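Local structure of PpBBE-like 1 D396N (6EO5) at residues T113-A118 against V208-F213; S335-G340 against Q426-Y431; F363-Y368 against S389-Q394. The protein is a variant of the single berberine bridge enzyme homologue of a moss, a flavoprotein that oxidises cellobiose. All blocks are in the same frame, centred on the assembly; numbering follows the deposited sequence.

Interaction 1 of 3, residues T113-A118 against V208-F213; sequences TAVVGA and VTQFTF. With FAD (flavin-adenine dinucleotide), chain C.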
loop_
_atom_site.group_PDB
_atom_site.type_symbol
_atom_site.label_atom_id
_atom_site.label_comp_id
_atom_site.label_asym_id
_atom_site.label_seq_id
_atom_site.Cartn_x
_atom_site.Cartn_y
_atom_site.Cartn_z
ATOM N N THR A 113 -10.594 -2.910 19.220
ATOM C CA THR A 113 -10.397 -1.800 18.302
ATOM C C THR A 113 -9.228 -0.951 18.784
ATOM O O THR A 113 -8.786 -1.060 19.932
ATOM C CB THR A 113 -11.653 -0.919 18.172
ATOM O OG1 THR A 113 -11.787 -0.083 19.332
ATOM C CG2 THR A 113 -12.899 -1.781 18.030
ATOM N N ALA A 114 -8.722 -0.107 17.886
ATOM C CA ALA A 114 -7.676 0.841 18.231
ATOM C C ALA A 114 -7.909 2.119 17.442
ATOM O O ALA A 114 -8.495 2.091 16.357
ATOM C CB ALA A 114 -6.274 0.281 17.951
ATOM N N VAL A 115 -7.458 3.241 18.001
ATOM C CA VAL A 115 -7.520 4.537 17.335
ATOM C C VAL A 115 -6.111 4.891 16.889
ATOM O O VAL A 115 -5.178 4.882 17.702
ATOM C CB VAL A 115 -8.093 5.626 18.250
ATOM C CG1 VAL A 115 -7.951 6.984 17.581
ATOM C CG2 VAL A 115 -9.539 5.337 18.563
ATOM N N VAL A 116 -5.951 5.193 15.601
ATOM C CA VAL A 116 -4.647 5.485 15.013
ATOM C C VAL A 116 -4.736 6.812 14.274
ATOM O O VAL A 116 -5.657 7.021 13.478
ATOM C CB VAL A 116 -4.187 4.360 14.064
ATOM C CG1 VAL A 116 -2.810 4.640 13.519
ATOM C CG2 VAL A 116 -4.197 3.040 14.792
ATOM N N GLY A 117 -3.793 7.711 14.550
ATOM C CA GLY A 117 -3.736 8.968 13.828
ATOM C C GLY A 117 -3.094 8.820 12.460
ATOM O O GLY A 117 -2.233 7.973 12.244
ATOM N N ALA A 118 -3.500 9.686 11.526
ATOM C CA ALA A 118 -3.147 9.510 10.121
ATOM C C ALA A 118 -1.663 9.728 9.840
ATOM O O ALA A 118 -1.216 9.555 8.699
ATOM C CB ALA A 118 -3.981 10.443 9.248
ATOM N N VAL A 208 -8.022 12.769 5.854
ATOM C CA VAL A 208 -8.293 11.916 7.007
ATOM C C VAL A 208 -7.343 12.290 8.135
ATOM O O VAL A 208 -6.126 12.393 7.935
ATOM C CB VAL A 208 -8.160 10.431 6.635
ATOM C CG1 VAL A 208 -8.253 9.554 7.893
ATOM C CG2 VAL A 208 -9.236 10.034 5.638
ATOM N N THR A 209 -7.897 12.518 9.325
ATOM C CA THR A 209 -7.082 12.859 10.485
ATOM C C THR A 209 -6.871 11.690 11.434
ATOM O O THR A 209 -5.824 11.625 12.086
ATOM C CB THR A 209 -7.704 14.023 11.261
ATOM O OG1 THR A 209 -9.070 13.711 11.563
ATOM C CG2 THR A 209 -7.627 15.304 10.440
ATOM N N GLN A 210 -7.823 10.761 11.525
ATOM C CA GLN A 210 -7.582 9.571 12.323
ATOM C C GLN A 210 -8.397 8.395 11.798
ATOM O O GLN A 210 -9.424 8.561 11.132
ATOM C CB GLN A 210 -7.879 9.813 13.805
ATOM C CG GLN A 210 -9.341 9.930 14.174
ATOM C CD GLN A 210 -9.544 9.792 15.672
ATOM O OE1 GLN A 210 -8.660 10.138 16.463
ATOM N NE2 GLN A 210 -10.700 9.264 16.070
ATOM N N PHE A 211 -7.903 7.200 12.110
ATOM C CA PHE A 211 -8.546 5.935 11.803
ATOM C C PHE A 211 -8.971 5.230 13.086
ATOM O O PHE A 211 -8.335 5.372 14.136
ATOM C CB PHE A 211 -7.597 4.998 11.054
ATOM C CG PHE A 211 -7.274 5.425 9.671
ATOM C CD1 PHE A 211 -8.062 5.008 8.611
ATOM C CD2 PHE A 211 -6.161 6.205 9.415
ATOM C CE1 PHE A 211 -7.769 5.382 7.323
ATOM C CE2 PHE A 211 -5.851 6.589 8.116
ATOM C CZ PHE A 211 -6.659 6.175 7.068
ATOM N N THR A 212 -10.029 4.432 12.988
ATOM C CA THR A 212 -10.357 3.443 14.009
ATOM C C THR A 212 -10.351 2.072 13.354
ATOM O O THR A 212 -11.152 1.817 12.446
ATOM C CB THR A 212 -11.715 3.709 14.660
ATOM O OG1 THR A 212 -11.703 5.003 15.268
ATOM C CG2 THR A 212 -11.974 2.675 15.728
ATOM N N PHE A 213 -9.460 1.194 13.828
ATOM C CA PHE A 213 -9.219 -0.116 13.237
ATOM C C PHE A 213 -9.761 -1.234 14.113
ATOM O O PHE A 213 -9.665 -1.177 15.341
ATOM C CB PHE A 213 -7.725 -0.360 13.014
ATOM C CG PHE A 213 -7.144 0.435 11.891
ATOM C CD1 PHE A 213 -7.453 0.115 10.575
ATOM C CD2 PHE A 213 -6.288 1.496 12.142
ATOM C CE1 PHE A 213 -6.920 0.832 9.527
ATOM C CE2 PHE A 213 -5.748 2.222 11.098
ATOM C CZ PHE A 213 -6.064 1.890 9.784
HETATM P PA FAD C . 1.702 8.815 0.667
HETATM O O1A FAD C . 2.566 9.118 -0.547
HETATM O O2A FAD C . 1.942 9.796 1.786
HETATM O O5B FAD C . 0.127 8.705 0.332
HETATM C C5B FAD C . -0.338 8.078 -0.844
HETATM C C4B FAD C . -1.653 8.696 -1.304
HETATM O O4B FAD C . -2.572 8.749 -0.228
HETATM C C3B FAD C . -1.475 10.124 -1.790
HETATM O O3B FAD C . -2.430 10.375 -2.797
HETATM C C2B FAD C . -1.824 10.936 -0.571
HETATM O O2B FAD C . -2.252 12.232 -0.910
HETATM C C1B FAD C . -2.919 10.092 0.069
HETATM N N9A FAD C . -2.969 10.372 1.521
HETATM C C8A FAD C . -1.920 10.311 2.409
HETATM N N7A FAD C . -2.366 10.658 3.635
HETATM C C5A FAD C . -3.682 10.945 3.547
HETATM C C6A FAD C . -4.606 11.359 4.489
HETATM N N6A FAD C . -4.228 11.531 5.751
HETATM N N1A FAD C . -5.912 11.582 4.111
HETATM C C2A FAD C . -6.283 11.408 2.798
HETATM N N3A FAD C . -5.360 11.003 1.858
HETATM C C4A FAD C . -4.075 10.777 2.228
HETATM N N1 FAD C . 1.614 -1.857 -0.348
HETATM C C2 FAD C . 0.986 -2.969 0.223
HETATM O O2 FAD C . -0.244 -3.168 0.131
HETATM N N3 FAD C . 1.753 -3.880 0.930
HETATM C C4 FAD C . 3.114 -3.700 1.063
HETATM O O4 FAD C . 3.767 -4.516 1.706
HETATM C C4X FAD C . 3.738 -2.599 0.494
HETATM N N5 FAD C . 5.090 -2.403 0.672
HETATM C C5X FAD C . 5.649 -1.170 0.393
HETATM C C6 FAD C . 6.984 -0.940 0.708
HETATM C C7 FAD C . 7.577 0.324 0.563
HETATM C C7M FAD C . 9.028 0.538 0.933
HETATM C C8 FAD C . 6.812 1.353 -0.027
HETATM C C8M FAD C . 7.418 2.711 -0.325
HETATM C C9 FAD C . 5.490 1.074 -0.424
HETATM C C9A FAD C . 4.881 -0.175 -0.205
HETATM N N10 FAD C . 3.582 -0.491 -0.626
HETATM C C10 FAD C . 2.976 -1.650 -0.180
HETATM C "C1'" FAD C . 2.713 0.511 -1.310
HETATM C "C2'" FAD C . 1.960 1.316 -0.255
HETATM O "O2'" FAD C . 0.854 0.623 0.277
HETATM C "C3'" FAD C . 1.474 2.600 -0.888
HETATM O "O3'" FAD C . 2.624 3.266 -1.351
HETATM C "C4'" FAD C . 0.701 3.430 0.133
HETATM O "O4'" FAD C . -0.291 4.173 -0.547
HETATM C "C5'" FAD C . 1.646 4.334 0.922
HETATM O "O5'" FAD C . 0.974 5.218 1.796
HETATM P P FAD C . 1.792 6.483 2.385
HETATM O O1P FAD C . 0.936 7.205 3.400
HETATM O O2P FAD C . 3.149 6.125 2.927
HETATM O O3P FAD C . 2.139 7.316 1.053
#
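Strands 113-117 and 207-217 pair as antiparallel neighbours in the sheet of the FAD-binding part of the chain, a buried contact in which Ala114 faces Phe213 and Val116 faces Phe211 as hydrogen-bonded pairs. Each pair is closed by two reciprocal backbone bonds; that from Val116 N to Phe211 O measures 2.8 Å and is almost straight at 172°. Between them Val115 and Thr212 form a non-hydrogen-bonded pair, and beyond the strand end Ala118 N still reaches Thr209 O at 3.1 Å, from above the carbonyl plane.

The face bearing Ala114, Val116, Phe211 and Phe213 is greasy. Val116 brings CG2 to within 3.7 Å of Phe213 CD2, approaching the ring at its edge, with CB close to the ring plane as well. Phe213 turns CG opposite its own carbonyl carbon (chi1 -72°), which carries the ring across to Val116 while Ile147 and Ala151 of helix 147-153 meet it too. With an alanine here, Val116 and those two helix residues would probably lose the ring lying between them, leaving a gap there. Next along, Phe211 has Val208 CG1 over one ring face, 3.8 Å above the plane and offset toward the rim. On the other face of the sheet Val115 CG1 packs against the amide of Gln210, whose OE1 is held by Gln104.

Thr209 and Gln210 both stand opposite Gln174, a classic beta bulge in the longer strand. Just before it, Val208 grips the adenine: its N donates to FAD N1A at 3.0 Å, and its O receives FAD N6A at 3.0 Å and 175°. Ala118 CB lies beside the same amino group. This two-point backbone reading of an adenine edge belongs to the cofactor site of a VAO-type flavoprotein.

Interaction 2 of 3, residues S335-G340 against Q426-Y431; sequences SIYVNG and QAYQNY. With FAD (flavin-adenine dinucleotide), chain C.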
loop_
_atom_site.group_PDB
_atom_site.type_symbol
_atom_site.label_atom_id
_atom_site.label_comp_id
_atom_site.label_asym_id
_atom_site.label_seq_id
_atom_site.Cartn_x
_atom_site.Cartn_y
_atom_site.Cartn_z
ATOM N N SER A 335 1.295 -2.647 -12.015
ATOM C CA SER A 335 0.751 -3.846 -11.377
ATOM C C SER A 335 -0.376 -4.425 -12.229
ATOM O O SER A 335 -0.865 -3.788 -13.180
ATOM C CB SER A 335 0.258 -3.558 -9.949
ATOM O OG SER A 335 -1.022 -2.943 -9.949
ATOM N N ILE A 336 -0.788 -5.647 -11.880
ATOM C CA ILE A 336 -1.871 -6.331 -12.581
ATOM C C ILE A 336 -2.404 -7.426 -11.675
ATOM O O ILE A 336 -1.718 -7.876 -10.758
ATOM C CB ILE A 336 -1.380 -6.906 -13.933
ATOM C CG1 ILE A 336 -2.497 -6.857 -14.980
ATOM C CG2 ILE A 336 -0.810 -8.299 -13.756
ATOM C CD1 ILE A 336 -2.018 -7.162 -16.360
ATOM N N TYR A 337 -3.640 -7.862 -11.928
ATOM C CA TYR A 337 -4.242 -8.979 -11.203
ATOM C C TYR A 337 -4.415 -10.186 -12.124
ATOM O O TYR A 337 -4.759 -10.040 -13.303
ATOM C CB TYR A 337 -5.598 -8.593 -10.599
ATOM C CG TYR A 337 -5.495 -7.873 -9.277
ATOM C CD1 TYR A 337 -5.190 -8.572 -8.091
ATOM C CD2 TYR A 337 -5.694 -6.494 -9.201
ATOM C CE1 TYR A 337 -5.085 -7.895 -6.858
ATOM C CE2 TYR A 337 -5.587 -5.813 -7.990
ATOM C CZ TYR A 337 -5.284 -6.512 -6.827
ATOM O OH TYR A 337 -5.189 -5.807 -5.650
ATOM N N VAL A 338 -4.175 -11.372 -11.573
ATOM C CA VAL A 338 -4.319 -12.643 -12.275
ATOM C C VAL A 338 -5.368 -13.466 -11.544
ATOM O O VAL A 338 -5.329 -13.572 -10.311
ATOM C CB VAL A 338 -2.990 -13.415 -12.343
ATOM C CG1 VAL A 338 -3.172 -14.697 -13.123
ATOM C CG2 VAL A 338 -1.895 -12.549 -12.960
ATOM N N ASN A 339 -6.303 -14.033 -12.295
ATOM C CA ASN A 339 -7.373 -14.846 -11.733
ATOM C C ASN A 339 -6.978 -16.319 -11.723
ATOM O O ASN A 339 -6.102 -16.756 -12.478
ATOM C CB ASN A 339 -8.662 -14.675 -12.527
ATOM C CG ASN A 339 -9.290 -13.321 -12.335
ATOM O OD1 ASN A 339 -9.009 -12.610 -11.370
ATOM N ND2 ASN A 339 -10.161 -12.954 -13.261
ATOM N N GLY A 340 -7.635 -17.084 -10.849
ATOM C CA GLY A 340 -7.466 -18.528 -10.842
ATOM C C GLY A 340 -7.781 -19.102 -12.216
ATOM O O GLY A 340 -8.680 -18.619 -12.898
ATOM N N GLN A 426 -7.252 -5.521 -14.436
ATOM C CA GLN A 426 -7.321 -4.787 -13.182
ATOM C C GLN A 426 -5.935 -4.640 -12.570
ATOM O O GLN A 426 -5.034 -5.454 -12.803
ATOM C CB GLN A 426 -8.252 -5.466 -12.188
ATOM C CG GLN A 426 -9.528 -6.005 -12.782
ATOM C CD GLN A 426 -9.958 -7.315 -12.093
ATOM O OE1 GLN A 426 -9.985 -7.421 -10.847
ATOM N NE2 GLN A 426 -10.263 -8.326 -12.905
ATOM N N ALA A 427 -5.774 -3.575 -11.794
ATOM C CA ALA A 427 -4.519 -3.252 -11.140
ATOM C C ALA A 427 -4.798 -2.839 -9.700
ATOM O O ALA A 427 -5.933 -2.518 -9.338
ATOM C CB ALA A 427 -3.775 -2.139 -11.882
ATOM N N TYR A 428 -3.734 -2.834 -8.886
ATOM C CA TYR A 428 -3.807 -2.557 -7.452
ATOM C C TYR A 428 -3.412 -1.103 -7.196
ATOM O O TYR A 428 -2.278 -0.702 -7.491
ATOM C CB TYR A 428 -2.900 -3.520 -6.682
ATOM C CG TYR A 428 -2.816 -3.286 -5.180
ATOM C CD1 TYR A 428 -3.952 -2.994 -4.428
ATOM C CD2 TYR A 428 -1.594 -3.391 -4.513
ATOM C CE1 TYR A 428 -3.869 -2.782 -3.066
ATOM C CE2 TYR A 428 -1.496 -3.188 -3.148
ATOM C CZ TYR A 428 -2.634 -2.891 -2.425
ATOM O OH TYR A 428 -2.530 -2.693 -1.066
ATOM N N GLN A 429 -4.340 -0.326 -6.625
ATOM C CA GLN A 429 -4.181 1.125 -6.567
ATOM C C GLN A 429 -3.112 1.589 -5.583
ATOM O O GLN A 429 -2.711 2.761 -5.649
ATOM C CB GLN A 429 -5.520 1.779 -6.233
ATOM C CG GLN A 429 -6.284 1.132 -5.089
ATOM C CD GLN A 429 -7.323 0.130 -5.563
ATOM O OE1 GLN A 429 -7.037 -0.751 -6.393
ATOM N NE2 GLN A 429 -8.542 0.259 -5.040
ATOM N N ASN A 430 -2.640 0.727 -4.671
ATOM C CA ASN A 430 -1.482 1.123 -3.880
ATOM C C ASN A 430 -0.179 0.975 -4.642
ATOM O O ASN A 430 0.843 1.490 -4.183
ATOM C CB ASN A 430 -1.389 0.336 -2.576
ATOM C CG ASN A 430 -2.133 0.999 -1.443
ATOM O OD1 ASN A 430 -2.777 0.322 -0.641
ATOM N ND2 ASN A 430 -2.046 2.321 -1.362
ATOM N N TYR A 431 -0.187 0.286 -5.779
ATOM C CA TYR A 431 0.933 0.347 -6.723
ATOM C C TYR A 431 0.635 1.357 -7.837
ATOM O O TYR A 431 0.780 1.083 -9.026
ATOM C CB TYR A 431 1.228 -1.045 -7.279
ATOM C CG TYR A 431 1.539 -2.069 -6.210
ATOM C CD1 TYR A 431 2.070 -1.685 -4.981
ATOM C CD2 TYR A 431 1.306 -3.424 -6.425
ATOM C CE1 TYR A 431 2.357 -2.614 -3.994
ATOM C CE2 TYR A 431 1.591 -4.367 -5.440
ATOM C CZ TYR A 431 2.114 -3.953 -4.221
ATOM O OH TYR A 431 2.402 -4.882 -3.232
HETATM P PA FAD C . 1.702 8.815 0.667
HETATM O O1A FAD C . 2.566 9.118 -0.547
HETATM O O2A FAD C . 1.942 9.796 1.786
HETATM O O5B FAD C . 0.127 8.705 0.332
HETATM C C5B FAD C . -0.338 8.078 -0.844
HETATM C C4B FAD C . -1.653 8.696 -1.304
HETATM O O4B FAD C . -2.572 8.749 -0.228
HETATM C C3B FAD C . -1.475 10.124 -1.790
HETATM O O3B FAD C . -2.430 10.375 -2.797
HETATM C C2B FAD C . -1.824 10.936 -0.571
HETATM O O2B FAD C . -2.252 12.232 -0.910
HETATM C C1B FAD C . -2.919 10.092 0.069
HETATM N N9A FAD C . -2.969 10.372 1.521
HETATM C C8A FAD C . -1.920 10.311 2.409
HETATM N N7A FAD C . -2.366 10.658 3.635
HETATM C C5A FAD C . -3.682 10.945 3.547
HETATM C C6A FAD C . -4.606 11.359 4.489
HETATM N N6A FAD C . -4.228 11.531 5.751
HETATM N N1A FAD C . -5.912 11.582 4.111
HETATM C C2A FAD C . -6.283 11.408 2.798
HETATM N N3A FAD C . -5.360 11.003 1.858
HETATM C C4A FAD C . -4.075 10.777 2.228
HETATM N N1 FAD C . 1.614 -1.857 -0.348
HETATM C C2 FAD C . 0.986 -2.969 0.223
HETATM O O2 FAD C . -0.244 -3.168 0.131
HETATM N N3 FAD C . 1.753 -3.880 0.930
HETATM C C4 FAD C . 3.114 -3.700 1.063
HETATM O O4 FAD C . 3.767 -4.516 1.706
HETATM C C4X FAD C . 3.738 -2.599 0.494
HETATM N N5 FAD C . 5.090 -2.403 0.672
HETATM C C5X FAD C . 5.649 -1.170 0.393
HETATM C C6 FAD C . 6.984 -0.940 0.708
HETATM C C7 FAD C . 7.577 0.324 0.563
HETATM C C7M FAD C . 9.028 0.538 0.933
HETATM C C8 FAD C . 6.812 1.353 -0.027
HETATM C C8M FAD C . 7.418 2.711 -0.325
HETATM C C9 FAD C . 5.490 1.074 -0.424
HETATM C C9A FAD C . 4.881 -0.175 -0.205
HETATM N N10 FAD C . 3.582 -0.491 -0.626
HETATM C C10 FAD C . 2.976 -1.650 -0.180
HETATM C "C1'" FAD C . 2.713 0.511 -1.310
HETATM C "C2'" FAD C . 1.960 1.316 -0.255
HETATM O "O2'" FAD C . 0.854 0.623 0.277
HETATM C "C3'" FAD C . 1.474 2.600 -0.888
HETATM O "O3'" FAD C . 2.624 3.266 -1.351
HETATM C "C4'" FAD C . 0.701 3.430 0.133
HETATM O "O4'" FAD C . -0.291 4.173 -0.547
HETATM C "C5'" FAD C . 1.646 4.334 0.922
HETATM O "O5'" FAD C . 0.974 5.218 1.796
HETATM P P FAD C . 1.792 6.483 2.385
HETATM O O1P FAD C . 0.936 7.205 3.400
HETATM O O2P FAD C . 3.149 6.125 2.927
HETATM O O3P FAD C . 2.139 7.316 1.053
HETATM O O HOH W 1 -1.030 -0.198 -10.910
#
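Ser335, Tyr337 and Tyr428 show how a strand can set the backbone of a loop that handles a flavin. Ser335 holds OG in the narrow place between its own N and carbonyl carbon (chi1 80°), and there it accepts Tyr428 N at 2.9 Å along a nearly straight path of 165°. The same hydroxyl meets a water that donates to Tyr431 O, which ties both ends of the 428-431 turn to one serine; a bond from Tyr431 N to Tyr428 O closes the turn itself. Further out, Tyr337 N binds Gln426 O at 2.9 Å, bent and tilted out of the carbonyl plane.

The ring of Tyr337 turns its CD2-CE2 edge to the loop, with Ala427 O and Gln426 C in its plane and CE2 3.5 Å from Ala427 C, and crosses Tyr428 at a slant so that its OH arrives 3.3 Å from Tyr428 CD1. That hydroxyl is hydrogen-bonded to the OH of Tyr368. Tyr428 swings CG opposite its backbone N (chi1 176°), sending the ring outward from the strand to the cofactor, while Asn430 N sits above the middle of one ring face. Tyr431 turns its edge to Ser335, CD2 lying 3.7 Å from Ser335 CB, and receives Tyr428 CD2 over one face, near the rim.

Tyr428 OH donates to FAD O2 at 2.6 Å and is itself hydrogen-bonded to Gly155 N. A donor at that carbonyl would be expected to draw electron density toward the pyrimidine end of the isoalloxazine, consistent with easing the negative charge that builds at N1 and O2 on reduction. Ser335 acts in the second shell, fixing the amide from which this flavin-binding phenol springs.

Interaction 3 of 3, residues F363-Y368 against S389-Q394; sequences FIYNLY and SLYSIQ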
loop_
_atom_site.group_PDB
_atom_site.type_symbol
_atom_site.label_atom_id
_atom_site.label_comp_id
_atom_site.label_asym_id
_atom_site.label_seq_id
_atom_site.Cartn_x
_atom_site.Cartn_y
_atom_site.Cartn_z
ATOM N N PHE A 363 9.968 -8.365 -9.256
ATOM C CA PHE A 363 8.585 -8.794 -9.485
ATOM C C PHE A 363 8.097 -9.622 -8.299
ATOM O O PHE A 363 8.716 -10.636 -7.952
ATOM C CB PHE A 363 8.491 -9.592 -10.788
ATOM C CG PHE A 363 9.032 -8.844 -11.973
ATOM C CD1 PHE A 363 10.395 -8.866 -12.266
ATOM C CD2 PHE A 363 8.191 -8.076 -12.775
ATOM C CE1 PHE A 363 10.909 -8.141 -13.343
ATOM C CE2 PHE A 363 8.705 -7.365 -13.859
ATOM C CZ PHE A 363 10.060 -7.402 -14.139
ATOM N N ILE A 364 6.988 -9.198 -7.683
ATOM C CA ILE A 364 6.490 -9.766 -6.433
ATOM C C ILE A 364 5.012 -10.103 -6.607
ATOM O O ILE A 364 4.242 -9.281 -7.112
ATOM C CB ILE A 364 6.692 -8.789 -5.256
ATOM C CG1 ILE A 364 8.167 -8.434 -5.096
ATOM C CG2 ILE A 364 6.108 -9.329 -3.932
ATOM C CD1 ILE A 364 8.406 -7.437 -3.997
ATOM N N TYR A 365 4.610 -11.296 -6.154
ATOM C CA TYR A 365 3.271 -11.838 -6.396
ATOM C C TYR A 365 2.606 -12.101 -5.052
ATOM O O TYR A 365 2.933 -13.087 -4.385
ATOM C CB TYR A 365 3.344 -13.123 -7.222
ATOM C CG TYR A 365 4.142 -13.011 -8.512
ATOM C CD1 TYR A 365 5.532 -12.942 -8.494
ATOM C CD2 TYR A 365 3.508 -13.003 -9.751
ATOM C CE1 TYR A 365 6.264 -12.850 -9.676
ATOM C CE2 TYR A 365 4.236 -12.916 -10.936
ATOM C CZ TYR A 365 5.614 -12.838 -10.891
ATOM O OH TYR A 365 6.350 -12.759 -12.058
ATOM N N ASN A 366 1.680 -11.230 -4.646
ATOM C CA ASN A 366 0.969 -11.396 -3.378
ATOM C C ASN A 366 -0.207 -12.340 -3.568
ATOM O O ASN A 366 -1.052 -12.106 -4.434
ATOM C CB ASN A 366 0.463 -10.058 -2.853
ATOM C CG ASN A 366 1.574 -9.143 -2.446
ATOM O OD1 ASN A 366 2.699 -9.582 -2.227
ATOM N ND2 ASN A 366 1.267 -7.852 -2.332
ATOM N N LEU A 367 -0.285 -13.384 -2.748
ATOM C CA LEU A 367 -1.326 -14.387 -2.921
ATOM C C LEU A 367 -2.636 -13.906 -2.302
ATOM O O LEU A 367 -2.657 -13.457 -1.151
ATOM C CB LEU A 367 -0.889 -15.707 -2.293
ATOM C CG LEU A 367 -1.918 -16.829 -2.382
ATOM C CD1 LEU A 367 -1.960 -17.352 -3.808
ATOM C CD2 LEU A 367 -1.605 -17.939 -1.382
ATOM N N TYR A 368 -3.726 -13.979 -3.082
ATOM C CA TYR A 368 -5.065 -13.694 -2.586
ATOM C C TYR A 368 -5.775 -15.053 -2.447
ATOM O O TYR A 368 -5.523 -15.784 -1.480
ATOM C CB TYR A 368 -5.819 -12.719 -3.487
ATOM C CG TYR A 368 -5.369 -11.266 -3.415
ATOM C CD1 TYR A 368 -4.056 -10.899 -3.713
ATOM C CD2 TYR A 368 -6.268 -10.261 -3.072
ATOM C CE1 TYR A 368 -3.647 -9.573 -3.652
ATOM C CE2 TYR A 368 -5.867 -8.934 -3.007
ATOM C CZ TYR A 368 -4.557 -8.598 -3.302
ATOM O OH TYR A 368 -4.160 -7.279 -3.258
ATOM N N SER A 389 -9.248 -12.538 -7.414
ATOM C CA SER A 389 -7.997 -12.887 -8.066
ATOM C C SER A 389 -7.280 -13.982 -7.292
ATOM O O SER A 389 -7.531 -14.208 -6.105
ATOM C CB SER A 389 -7.081 -11.670 -8.155
ATOM O OG SER A 389 -6.621 -11.373 -6.841
ATOM N N LEU A 390 -6.353 -14.652 -7.979
ATOM C CA LEU A 390 -5.445 -15.551 -7.277
ATOM C C LEU A 390 -4.286 -14.771 -6.662
ATOM O O LEU A 390 -3.960 -14.968 -5.484
ATOM C CB LEU A 390 -4.939 -16.635 -8.229
ATOM C CG LEU A 390 -4.079 -17.753 -7.648
ATOM C CD1 LEU A 390 -4.785 -18.481 -6.485
ATOM C CD2 LEU A 390 -3.668 -18.730 -8.757
ATOM N N TYR A 391 -3.679 -13.858 -7.429
ATOM C CA TYR A 391 -2.580 -13.048 -6.922
ATOM C C TYR A 391 -2.465 -11.762 -7.736
ATOM O O TYR A 391 -2.999 -11.651 -8.844
ATOM C CB TYR A 391 -1.260 -13.834 -6.939
ATOM C CG TYR A 391 -0.842 -14.343 -8.300
ATOM C CD1 TYR A 391 -0.147 -13.520 -9.190
ATOM C CD2 TYR A 391 -1.111 -15.652 -8.687
ATOM C CE1 TYR A 391 0.244 -13.979 -10.422
ATOM C CE2 TYR A 391 -0.716 -16.126 -9.923
ATOM C CZ TYR A 391 -0.042 -15.284 -10.790
ATOM O OH TYR A 391 0.354 -15.737 -12.034
ATOM N N SER A 392 -1.764 -10.784 -7.158
ATOM C CA SER A 392 -1.382 -9.552 -7.833
ATOM C C SER A 392 0.079 -9.641 -8.252
ATOM O O SER A 392 0.857 -10.387 -7.657
ATOM C CB SER A 392 -1.563 -8.351 -6.910
ATOM O OG SER A 392 -0.752 -8.497 -5.743
ATOM N N ILE A 393 0.461 -8.875 -9.273
ATOM C CA ILE A 393 1.863 -8.780 -9.682
ATOM C C ILE A 393 2.330 -7.345 -9.474
ATOM O O ILE A 393 1.768 -6.412 -10.062
ATOM C CB ILE A 393 2.088 -9.203 -11.146
ATOM C CG1 ILE A 393 1.507 -10.584 -11.448
ATOM C CG2 ILE A 393 3.579 -9.206 -11.454
ATOM C CD1 ILE A 393 1.777 -11.031 -12.879
ATOM N N GLN A 394 3.372 -7.167 -8.671
ATOM C CA GLN A 394 4.040 -5.877 -8.558
ATOM C C GLN A 394 5.271 -5.880 -9.463
ATOM O O GLN A 394 6.138 -6.754 -9.331
ATOM C CB GLN A 394 4.423 -5.568 -7.112
ATOM C CG GLN A 394 4.812 -4.111 -6.914
ATOM C CD GLN A 394 5.538 -3.852 -5.610
ATOM O OE1 GLN A 394 6.092 -2.770 -5.398
ATOM N NE2 GLN A 394 5.549 -4.844 -4.734
HETATM O O HOH W 2 1.868 -8.396 -5.615
HETATM O O HOH W 3 -1.752 -6.808 -3.722
#
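Tyr365, wedged beside Tyr391 and Ile393, marks the packed face of two neighbouring strands, 361-367 and 391-398, in the seven-stranded antiparallel sheet that lies beside the flavin end of the cofactor. Its CD2 rests against Tyr391 CE1 at 3.5 Å and Ile393 CG1 at 3.6 Å, filling the notch between the two. The two rings point the same way but are turned obliquely, planes 71° apart. Tyr391 places CG between its N and carbonyl carbon (chi1 59°), which lays the ring along Tyr365; its hydroxyl is bound by Gln243. Helix 405-420 covers this face through Tyr415 and Val419, and further along Leu367 CD1 fits against Leu390 CD1.

On the face turned to the cofactor the relief is finer. Ile364 and Gln394 run side by side, CD1 of the isoleucine resting 3.9 Å from NE2 of the glutamine, whose OE1 is engaged by Tyr83. Ser392 is the small bump that suits a shallow hollow: its OG nestles between Asn366 CB, 3.5 Å off, and Tyr368 CE1, and binds two waters there, one of them shared with Tyr368 OH. Ser389 OG meets the same Tyr368 ring at CG. Leu390 and Tyr391 jointly oppose Val338 in a classic bulge.

Where the bond from Asn366 N to Ser392 O is weak, the other water steps in, accepting from Asn366 N at 3.0 Å and donating to Ile364 O.

In the fold
The three contacts are spread along one extended cofactor. Interaction 1 meets the adenine and interaction 2 the isoalloxazine and the ribityl chain; their centres are 27 Å apart, on opposite sides of the chain's centre, and FAD is what both touch. Interaction 3 is nested within the loop that interaction 2 closes, and the centres of these two lie only 7 Å apart. They join through strands 331-338 and 391-398, with probable hydrogen bonds from Leu390 N to Val338 O and from Ile393 N to Ile336 O, each 2.8 Å. Interaction 3 approaches the cofactor through Asn366, whose side chain comes within about 5 Å of FAD and makes a weak bond to Tyr431 OH.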